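Local coordinates for protein XRE family transcriptional regulator (Pseudomonas putida, PDB 6F8H) that probably binds operator DNA as the dimeric antitoxin GraA, a HigA-type helix-turn-helix repressor that neutralises the toxin GraT, at residues 38-43 / 66-71; 15-20 / 55-60; 31-36 / 46-51; 23-28 / 73-78. One frame throughout, in Å; residues are numbered along the deposited sequence.

Interaction 1 of 4, residues 38-43 / 66-71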
# COMPACT_ATOMS: atom_id res chain seq x y z
N ARG A 38 -20.45 5.88 -10.54
CA ARG A 38 -20.70 7.14 -11.24
C ARG A 38 -20.10 8.33 -10.48
O ARG A 38 -19.46 9.20 -11.09
CB ARG A 38 -22.19 7.37 -11.45
CG ARG A 38 -22.48 8.64 -12.27
CD ARG A 38 -23.95 9.04 -12.31
NE ARG A 38 -24.82 7.89 -12.58
CZ ARG A 38 -26.10 7.97 -12.94
NH1 ARG A 38 -26.67 9.17 -13.09
NH2 ARG A 38 -26.81 6.86 -13.15
N ALA A 39 -20.28 8.37 -9.16
CA ALA A 39 -19.77 9.49 -8.38
C ALA A 39 -18.24 9.46 -8.31
O ALA A 39 -17.58 10.51 -8.33
CB ALA A 39 -20.38 9.49 -6.97
N LEU A 40 -17.67 8.26 -8.24
CA LEU A 40 -16.21 8.07 -8.26
C LEU A 40 -15.56 8.41 -9.60
O LEU A 40 -14.35 8.62 -9.66
CB LEU A 40 -15.86 6.62 -7.91
CG LEU A 40 -16.10 6.17 -6.46
CD1 LEU A 40 -15.76 4.68 -6.27
CD2 LEU A 40 -15.30 7.04 -5.51
N GLY A 41 -16.36 8.45 -10.66
CA GLY A 41 -15.83 8.61 -12.01
C GLY A 41 -15.06 7.37 -12.48
O GLY A 41 -14.12 7.50 -13.24
N VAL A 42 -15.46 6.19 -12.01
CA VAL A 42 -14.84 4.93 -12.44
C VAL A 42 -15.90 3.98 -12.98
O VAL A 42 -17.10 4.24 -12.90
CB VAL A 42 -14.07 4.20 -11.28
CG1 VAL A 42 -13.07 5.13 -10.62
CG2 VAL A 42 -15.05 3.61 -10.24
N ALA A 43 -15.44 2.85 -13.52
CA ALA A 43 -16.33 1.84 -14.08
C ALA A 43 -16.94 1.02 -12.96
O ALA A 43 -16.28 0.75 -11.97
CB ALA A 43 -15.55 0.93 -15.05
N SER A 66 -11.83 9.46 -1.20
CA SER A 66 -11.73 10.52 -0.20
C SER A 66 -12.57 11.74 -0.59
O SER A 66 -13.24 12.34 0.25
CB SER A 66 -10.27 10.93 -0.03
OG SER A 66 -9.80 11.62 -1.16
N ILE A 67 -12.54 12.11 -1.87
CA ILE A 67 -13.38 13.20 -2.33
C ILE A 67 -14.84 12.80 -2.27
O ILE A 67 -15.67 13.52 -1.73
CB ILE A 67 -13.03 13.64 -3.77
CG1 ILE A 67 -11.63 14.23 -3.80
CG2 ILE A 67 -14.01 14.70 -4.25
CD1 ILE A 67 -11.21 14.69 -5.16
N CYS A 68 -15.13 11.62 -2.80
CA CYS A 68 -16.50 11.17 -2.95
C CYS A 68 -17.21 10.93 -1.62
O CYS A 68 -18.39 11.25 -1.47
CB CYS A 68 -16.53 9.89 -3.80
SG CYS A 68 -18.18 9.23 -4.07
N LEU A 69 -16.48 10.39 -0.64
CA LEU A 69 -17.12 9.99 0.62
C LEU A 69 -16.68 10.81 1.83
O LEU A 69 -17.05 10.47 2.95
CB LEU A 69 -16.86 8.50 0.90
CG LEU A 69 -17.27 7.46 -0.14
CD1 LEU A 69 -16.69 6.10 0.21
CD2 LEU A 69 -18.79 7.39 -0.26
N ASP A 70 -15.89 11.86 1.59
CA ASP A 70 -15.42 12.76 2.66
C ASP A 70 -14.47 12.11 3.67
O ASP A 70 -14.69 12.18 4.89
CB ASP A 70 -16.61 13.37 3.41
CG ASP A 70 -17.38 14.37 2.58
OD1 ASP A 70 -16.72 15.16 1.87
OD2 ASP A 70 -18.63 14.37 2.64
N THR A 71 -13.41 11.49 3.18
CA THR A 71 -12.39 10.92 4.06
C THR A 71 -11.04 11.44 3.63
O THR A 71 -10.95 12.16 2.64
CB THR A 71 -12.36 9.38 4.00
OG1 THR A 71 -11.79 8.99 2.75
CG2 THR A 71 -13.75 8.80 4.14

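Interaction 2 of 4, residues 15-20 / 55-60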
# COMPACT_ATOMS: atom_id res chain seq x y z
N ILE A 15 -8.70 -7.25 7.52
CA ILE A 15 -9.87 -6.49 7.11
C ILE A 15 -9.69 -5.84 5.74
O ILE A 15 -8.96 -4.86 5.59
CB ILE A 15 -10.21 -5.39 8.12
CG1 ILE A 15 -10.28 -5.98 9.53
CG2 ILE A 15 -11.51 -4.70 7.73
CD1 ILE A 15 -11.37 -7.05 9.68
N HIS A 16 -10.37 -6.37 4.73
CA HIS A 16 -10.29 -5.77 3.41
C HIS A 16 -11.00 -4.39 3.39
O HIS A 16 -12.07 -4.24 3.97
CB HIS A 16 -10.90 -6.69 2.35
CG HIS A 16 -10.50 -6.34 0.95
ND1 HIS A 16 -11.11 -5.33 0.24
CD2 HIS A 16 -9.54 -6.85 0.15
CE1 HIS A 16 -10.55 -5.23 -0.95
NE2 HIS A 16 -9.60 -6.15 -1.04
N PRO A 17 -10.39 -3.40 2.73
CA PRO A 17 -11.03 -2.08 2.61
C PRO A 17 -12.46 -2.18 2.09
O PRO A 17 -13.31 -1.38 2.48
CB PRO A 17 -10.12 -1.34 1.61
CG PRO A 17 -8.78 -1.97 1.81
CD PRO A 17 -9.05 -3.43 2.11
N GLY A 18 -12.73 -3.17 1.25
CA GLY A 18 -14.06 -3.36 0.71
C GLY A 18 -15.06 -3.70 1.82
O GLY A 18 -16.24 -3.35 1.74
N GLU A 19 -14.58 -4.37 2.85
CA GLU A 19 -15.47 -4.67 3.99
C GLU A 19 -15.89 -3.36 4.67
O GLU A 19 -17.07 -3.17 4.99
CB GLU A 19 -14.78 -5.60 5.00
CG GLU A 19 -15.58 -5.82 6.30
CD GLU A 19 -14.92 -6.84 7.24
OE1 GLU A 19 -14.56 -7.93 6.78
OE2 GLU A 19 -14.76 -6.54 8.44
N ILE A 20 -14.94 -2.46 4.88
CA ILE A 20 -15.26 -1.14 5.43
C ILE A 20 -16.19 -0.38 4.47
O ILE A 20 -17.20 0.20 4.90
CB ILE A 20 -14.00 -0.31 5.71
CG1 ILE A 20 -13.11 -1.02 6.73
CG2 ILE A 20 -14.35 1.10 6.21
CD1 ILE A 20 -13.83 -1.37 8.01
N GLY A 55 -10.62 -6.96 -5.46
CA GLY A 55 -9.58 -6.07 -5.96
C GLY A 55 -9.16 -5.10 -4.88
O GLY A 55 -9.98 -4.74 -4.03
N GLY A 56 -7.90 -4.67 -4.91
CA GLY A 56 -7.39 -3.75 -3.91
C GLY A 56 -7.73 -2.31 -4.23
O GLY A 56 -8.27 -2.00 -5.30
N VAL A 57 -7.39 -1.41 -3.32
CA VAL A 57 -7.59 0.02 -3.53
C VAL A 57 -6.29 0.67 -3.96
O VAL A 57 -5.31 0.62 -3.25
CB VAL A 57 -8.12 0.70 -2.25
CG1 VAL A 57 -8.24 2.23 -2.43
CG2 VAL A 57 -9.45 0.05 -1.80
N SER A 58 -6.28 1.29 -5.14
CA SER A 58 -5.08 1.95 -5.65
C SER A 58 -4.98 3.38 -5.13
O SER A 58 -5.93 3.91 -4.55
CB SER A 58 -5.08 1.95 -7.18
OG SER A 58 -6.10 2.81 -7.65
N ALA A 59 -3.85 4.03 -5.38
CA ALA A 59 -3.68 5.42 -4.96
C ALA A 59 -4.73 6.31 -5.64
O ALA A 59 -5.34 7.17 -5.00
CB ALA A 59 -2.27 5.90 -5.24
N ASP A 60 -4.95 6.08 -6.93
CA ASP A 60 -6.00 6.80 -7.67
C ASP A 60 -7.38 6.59 -7.03
O ASP A 60 -8.13 7.55 -6.82
CB ASP A 60 -6.01 6.35 -9.14
CG ASP A 60 -6.96 7.19 -10.01
OD1 ASP A 60 -8.15 6.84 -10.13
OD2 ASP A 60 -6.50 8.19 -10.59

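Interaction 3 of 4, residues 31-36 / 46-51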
# COMPACT_ATOMS: atom_id res chain seq x y z
N PHE A 31 -26.26 3.35 -1.06
CA PHE A 31 -25.96 3.45 -2.49
C PHE A 31 -25.80 2.08 -3.15
O PHE A 31 -25.41 1.10 -2.50
CB PHE A 31 -24.69 4.30 -2.73
CG PHE A 31 -23.45 3.80 -2.01
CD1 PHE A 31 -22.79 2.65 -2.43
CD2 PHE A 31 -22.93 4.50 -0.93
CE1 PHE A 31 -21.65 2.20 -1.79
CE2 PHE A 31 -21.78 4.07 -0.28
CZ PHE A 31 -21.14 2.91 -0.71
N SER A 32 -26.12 2.02 -4.45
CA SER A 32 -25.78 0.86 -5.28
C SER A 32 -24.32 0.95 -5.72
O SER A 32 -23.69 2.01 -5.61
CB SER A 32 -26.69 0.78 -6.52
OG SER A 32 -26.34 1.77 -7.46
N ALA A 33 -23.79 -0.15 -6.24
CA ALA A 33 -22.42 -0.15 -6.76
C ALA A 33 -22.29 0.82 -7.92
O ALA A 33 -21.29 1.54 -8.05
CB ALA A 33 -22.01 -1.56 -7.19
N ALA A 34 -23.30 0.83 -8.79
CA ALA A 34 -23.32 1.72 -9.94
C ALA A 34 -23.39 3.18 -9.52
O ALA A 34 -22.71 4.04 -10.10
CB ALA A 34 -24.48 1.38 -10.88
N ALA A 35 -24.22 3.47 -8.52
CA ALA A 35 -24.28 4.83 -8.01
C ALA A 35 -22.91 5.29 -7.49
O ALA A 35 -22.44 6.39 -7.81
CB ALA A 35 -25.33 4.95 -6.92
N LEU A 36 -22.23 4.42 -6.74
CA LEU A 36 -20.92 4.80 -6.21
C LEU A 36 -19.93 5.03 -7.34
O LEU A 36 -19.19 6.03 -7.35
CB LEU A 36 -20.39 3.72 -5.25
CG LEU A 36 -19.04 4.03 -4.63
CD1 LEU A 36 -19.05 5.37 -3.86
CD2 LEU A 36 -18.59 2.88 -3.76
N THR A 46 -15.00 -2.11 -11.39
CA THR A 46 -13.96 -1.76 -10.43
C THR A 46 -14.54 -1.71 -9.01
O THR A 46 -14.01 -2.34 -8.09
CB THR A 46 -13.31 -0.41 -10.75
OG1 THR A 46 -12.93 -0.36 -12.13
CG2 THR A 46 -12.08 -0.22 -9.90
N VAL A 47 -15.64 -0.98 -8.85
CA VAL A 47 -16.34 -0.90 -7.56
C VAL A 47 -16.82 -2.27 -7.12
O VAL A 47 -16.65 -2.64 -5.96
CB VAL A 47 -17.54 0.07 -7.60
CG1 VAL A 47 -18.27 0.06 -6.26
CG2 VAL A 47 -17.08 1.46 -7.94
N ASN A 48 -17.39 -3.03 -8.06
CA ASN A 48 -17.87 -4.39 -7.77
C ASN A 48 -16.76 -5.24 -7.18
O ASN A 48 -16.99 -5.94 -6.21
CB ASN A 48 -18.43 -5.06 -9.03
CG ASN A 48 -19.84 -4.62 -9.35
OD1 ASN A 48 -20.56 -4.15 -8.47
ND2 ASN A 48 -20.26 -4.80 -10.61
N ASN A 49 -15.58 -5.19 -7.79
CA ASN A 49 -14.42 -5.93 -7.28
C ASN A 49 -14.03 -5.57 -5.84
O ASN A 49 -13.67 -6.43 -5.03
CB ASN A 49 -13.21 -5.70 -8.17
CG ASN A 49 -13.30 -6.45 -9.47
OD1 ASN A 49 -14.17 -7.30 -9.65
ND2 ASN A 49 -12.38 -6.15 -10.38
N ILE A 50 -14.09 -4.28 -5.52
CA ILE A 50 -13.63 -3.87 -4.21
C ILE A 50 -14.67 -4.28 -3.14
O ILE A 50 -14.31 -4.84 -2.11
CB ILE A 50 -13.32 -2.36 -4.19
CG1 ILE A 50 -12.06 -2.13 -5.04
CG2 ILE A 50 -13.15 -1.86 -2.74
CD1 ILE A 50 -11.76 -0.70 -5.44
N LEU A 51 -15.95 -4.06 -3.43
CA LEU A 51 -17.04 -4.45 -2.53
C LEU A 51 -17.07 -5.95 -2.23
O LEU A 51 -17.43 -6.36 -1.12
CB LEU A 51 -18.40 -4.02 -3.12
CG LEU A 51 -18.70 -2.51 -3.16
CD1 LEU A 51 -20.01 -2.23 -3.90
CD2 LEU A 51 -18.74 -1.91 -1.75

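Interaction 4 of 4, residues 23-28 / 73-78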
# COMPACT_ATOMS: atom_id res chain seq x y z
N GLU A 23 -19.61 -2.32 4.79
CA GLU A 23 -20.30 -2.41 6.09
C GLU A 23 -20.57 -1.05 6.72
O GLU A 23 -21.59 -0.88 7.38
CB GLU A 23 -19.50 -3.25 7.09
CG GLU A 23 -19.40 -4.71 6.75
CD GLU A 23 -20.75 -5.41 6.80
OE1 GLU A 23 -21.66 -4.95 7.52
OE2 GLU A 23 -20.89 -6.44 6.10
N GLU A 24 -19.67 -0.09 6.51
CA GLU A 24 -19.80 1.20 7.18
C GLU A 24 -20.37 2.28 6.28
O GLU A 24 -21.16 3.11 6.73
CB GLU A 24 -18.44 1.64 7.73
CG GLU A 24 -17.79 0.61 8.64
CD GLU A 24 -16.78 1.22 9.59
OE1 GLU A 24 -16.75 2.47 9.69
OE2 GLU A 24 -16.02 0.47 10.25
N PHE A 25 -19.99 2.29 5.00
CA PHE A 25 -20.47 3.33 4.10
C PHE A 25 -21.71 2.90 3.34
O PHE A 25 -22.73 3.59 3.41
CB PHE A 25 -19.36 3.75 3.13
CG PHE A 25 -18.28 4.51 3.79
CD1 PHE A 25 -17.24 3.86 4.43
CD2 PHE A 25 -18.32 5.90 3.84
CE1 PHE A 25 -16.25 4.58 5.08
CE2 PHE A 25 -17.34 6.62 4.49
CZ PHE A 25 -16.29 5.96 5.12
N GLN A 26 -21.65 1.76 2.66
CA GLN A 26 -22.77 1.32 1.84
C GLN A 26 -24.03 0.97 2.63
O GLN A 26 -25.12 1.46 2.31
CB GLN A 26 -22.38 0.10 0.99
CG GLN A 26 -23.47 -0.22 -0.00
CD GLN A 26 -23.11 -1.36 -0.93
OE1 GLN A 26 -22.33 -2.25 -0.57
NE2 GLN A 26 -23.67 -1.33 -2.13
N LYS A 27 -23.88 0.12 3.65
CA LYS A 27 -25.03 -0.40 4.41
C LYS A 27 -25.88 0.73 4.96
O LYS A 27 -27.10 0.63 5.02
CB LYS A 27 -24.56 -1.32 5.54
CG LYS A 27 -25.64 -1.68 6.57
CD LYS A 27 -25.00 -2.30 7.83
CE LYS A 27 -26.05 -2.71 8.87
NZ LYS A 27 -26.14 -1.73 9.99
N GLU A 28 -25.21 1.82 5.33
CA GLU A 28 -25.88 2.99 5.85
C GLU A 28 -26.43 3.90 4.74
O GLU A 28 -27.65 4.04 4.60
CB GLU A 28 -24.92 3.78 6.73
CG GLU A 28 -25.37 5.19 6.98
CD GLU A 28 -24.28 6.04 7.61
OE1 GLU A 28 -23.11 5.58 7.66
OE2 GLU A 28 -24.61 7.16 8.04
N PRO A 73 -7.40 10.28 1.91
CA PRO A 73 -7.08 9.12 1.09
C PRO A 73 -6.16 8.15 1.84
O PRO A 73 -6.15 6.96 1.51
CB PRO A 73 -6.40 9.74 -0.14
CG PRO A 73 -5.78 10.99 0.37
CD PRO A 73 -6.70 11.50 1.46
N GLU A 74 -5.45 8.62 2.87
CA GLU A 74 -4.64 7.73 3.69
C GLU A 74 -5.52 6.67 4.38
O GLU A 74 -5.11 5.53 4.53
CB GLU A 74 -3.83 8.52 4.73
CG GLU A 74 -2.58 9.22 4.16
CD GLU A 74 -2.90 10.52 3.44
OE1 GLU A 74 -4.08 10.93 3.40
OE2 GLU A 74 -1.95 11.15 2.92
N PHE A 75 -6.74 7.06 4.77
CA PHE A 75 -7.67 6.14 5.43
C PHE A 75 -7.81 4.85 4.63
O PHE A 75 -7.70 3.75 5.18
CB PHE A 75 -9.05 6.80 5.63
CG PHE A 75 -10.13 5.86 6.14
CD1 PHE A 75 -10.15 5.44 7.46
CD2 PHE A 75 -11.14 5.43 5.29
CE1 PHE A 75 -11.15 4.59 7.92
CE2 PHE A 75 -12.15 4.57 5.75
CZ PHE A 75 -12.15 4.15 7.07
N TRP A 76 -7.99 4.99 3.32
CA TRP A 76 -8.18 3.84 2.44
C TRP A 76 -6.89 3.05 2.18
O TRP A 76 -6.91 1.83 2.27
CB TRP A 76 -8.83 4.28 1.12
CG TRP A 76 -10.20 4.84 1.39
CD1 TRP A 76 -10.58 6.16 1.39
CD2 TRP A 76 -11.37 4.10 1.77
NE1 TRP A 76 -11.91 6.27 1.73
CE2 TRP A 76 -12.42 5.02 1.96
CE3 TRP A 76 -11.63 2.73 1.96
CZ2 TRP A 76 -13.71 4.62 2.33
CZ3 TRP A 76 -12.92 2.34 2.33
CH2 TRP A 76 -13.94 3.28 2.50
N LEU A 77 -5.79 3.73 1.87
CA LEU A 77 -4.54 3.05 1.58
C LEU A 77 -3.95 2.39 2.83
O LEU A 77 -3.33 1.34 2.74
CB LEU A 77 -3.50 4.01 0.98
CG LEU A 77 -3.75 4.48 -0.46
CD1 LEU A 77 -2.45 4.91 -1.13
CD2 LEU A 77 -4.40 3.38 -1.26
N ASN A 78 -4.15 3.01 3.99
CA ASN A 78 -3.73 2.37 5.24
C ASN A 78 -4.57 1.12 5.53
O ASN A 78 -4.05 0.15 6.08
CB ASN A 78 -3.80 3.35 6.41
CG ASN A 78 -2.77 4.46 6.29
OD1 ASN A 78 -1.85 4.37 5.48
ND2 ASN A 78 -2.90 5.49 7.11

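Interaction 1 of 4, residues 38-43 / 66-71
Leu-40 and Cys-68 mark the closest backbone approach, their CA atoms lying 6.2 Å apart where the last turns of helix 33-40 and helix 59-69 come together. Just beyond the touching residues, Gly-41 takes positive phi (70°) as the C-prime residue of a Schellman motif: Gly-41 N returns to Arg-38 O at 3.2 Å, and Val-42 N returns to Ala-37 O. The chain leaves the helix here, and the touching residues are Ala-39, Leu-40 and Cys-68, all buried.

Cys-68 carries one side of the contact. Its SG, anti to the backbone N (chi1 -180°), reaches toward helix 33-40 and rests against Ala-39 CB at 3.6 Å. The CB of the same cysteine meets the CD2 branch of Leu-40 at 3.5 Å, and that methyl also approaches Cys-68 SG at 3.9 Å. The sulfur thus touches two methyl groups, in an apolar contact.

Leu-40 goes on to Met-61 and Leu-65 of helix 59-69 and to Val-47 of helix 44-51, while its carbonyl accepts a hydrogen bond from Arg-64. Ala-39 and Cys-68 also pack on Leu-103 and Gln-101 of the second subunit, so this pair of helix ends lies beside the dimer partner.

Interaction 2 of 4, residues 15-20 / 55-60
His-16 holds its CG anti to the backbone N (chi1 -163°), and a chi2 of -81° turns the imidazole so that one edge serves helix 17-29 while another meets Gly-55. On the first side ND1 accepts from Gly-18 N at 2.9 Å with an N-H...acceptor angle of 161°. The donor lies only 14° out of the ring plane, so the bond is well aimed. His-16 directly precedes the helix, which makes this an N-cap bond.

Across the contact, Gly-55 O approaches the other edge close to the ring plane, 3.2 Å from His-16 CE1 and 3.3 Å from His-16 NE2. Pro-17 CD lies over one ring face, displaced toward the rim, so the imidazole is bordered by its own helix start on one face and at one edge. Because the cap uses ND1, the rotation of the ring is set by the first turn of the helix.

The second touch is apolar. Val-57 directs CG2 at Pro-17 CB, 3.7 Å away, and the two side chains run antiparallel past one another. Helix 73-99 lies alongside: Phe-83 meets the histidine ring edge-to-face, and Gln-80 OE1 accepts from Val-57 N.

The arrangement is an N-terminal histidine cap of the first helix, seated on the extended linker between helices 44-51 and 59-69 of an all-helical helix-turn-helix domain.

Interaction 3 of 4, residues 31-36 / 46-51
Asn-48 brings the flat group that touches across this contact: its amide presents OD1 to Ala-33 CB at 3.2 Å. The methyl carbon stands out of the amide plane, so the oxygen is met obliquely. The ring of Phe-31 reaches no closer than 5.0 Å to segment 46-51; it packs instead on Leu-103 of the second subunit, and its CE2 lies against the backbone of Phe-25.

Ala-33 sits closest to helix 44-51, its CA 6.2 Å from Val-47 CA. Besides the amide oxygen, its methyl meets the CD1 branch of Leu-51 at 3.9 Å, and its carbonyl oxygen faces Val-47 CG1 at 3.8 Å. One turn on, Leu-36 extends CD2 to the same Val-47 CG1, also at 3.8 Å, the two side chains meeting at a slant. That shared methyl is placed by a valine chi1 of 177°, which sets CG1 anti to the backbone N.

Helix 33-40 starts within this segment: Ser-32 OG accepts from Ala-35 N at 2.9 Å, a nearly straight capping bond of 162°. Leu-36 and Leu-51 both continue onto Leu-21 of helix 17-29.

Helices 33-40 and 44-51 are consecutive and fit the two helices of the DNA-binding helix-turn-helix, the second being probably the recognition helix. On one helix the methyl and carbonyl of Ala-33 and the end of Leu-36 meet Val-47, Leu-51 and the Asn-48 oxygen on the other. The contact between these segments is therefore made by van der Waals packing, and the one polar side-chain atom that joins it, Asn-48 OD1, touches a methyl.

Interaction 4 of 4, residues 23-28 / 73-78
Phe-25 leaves helix 17-29 with its CB directed at helix 73-99, and a chi1 of -71° puts CG anti to the carbonyl carbon, carrying the ring on toward Trp-76. The touching begins at CD1, which lies 3.9 Å from Trp-76 CH2 and also near the carbonyl oxygen of Ile-20. One atom further, CE1 makes the tightest approach, being 3.7 Å from both CH2 and CZ2 of Trp-76. The same CE1 meets Phe-75 CE2 at 4.2 Å. At the tip, CZ approaches Trp-76 CZ2 at 4.0 Å and packs on Thr-71 CG2 as well.

The phenyl and the six-membered ring of the indole approach each other from the two helices, with centroids 5.4 Å apart and planes inclined at 47°. Within helix 73-99 the two aromatics also pack on each other: Phe-75 CD2 lies over the centre of the Trp-76 ring, and Trp-76 NE1 sits at the edge of the phenyl. The indole nitrogen makes a weak hydrogen bond to Thr-71 OG1.

The backbones stay far apart, with 12.4 Å between the CA atoms of Phe-25 and Trp-76, so between 23-28 and 73-78 it is the rings that span the gap. Nearby, Ile-20 of helix 17-29 packs on Phe-75. Leu-65 of helix 59-69, Leu-21 of helix 17-29 and Val-57 of the linker surround the indole further, while Pro-73 and Leu-77 pack on Leu-85 of the second subunit.

In the fold
Interactions 1 and 2 are buried and both use helix 59-69, one near its end, the other at its approach; interactions 3 and 4 are partly buried. The centre of interaction 2 lies about 2 Å from the centre of the chain, and this contact alone brings a ring edge up to a carbonyl oxygen, whereas 1, 3 and 4 rest mainly on apolar packing, the last through aromatic rings. Interactions 1 and 3 share helix 33-40 and join where Cys-68 SG touches Leu-36 CD1 at 4.0 Å. Interactions 2 and 4 share helix 17-29, and both 1 and 3 fall within the loop closed by interaction 4. Together they tie four helices and the start of helix 73-99 together beside the second subunit.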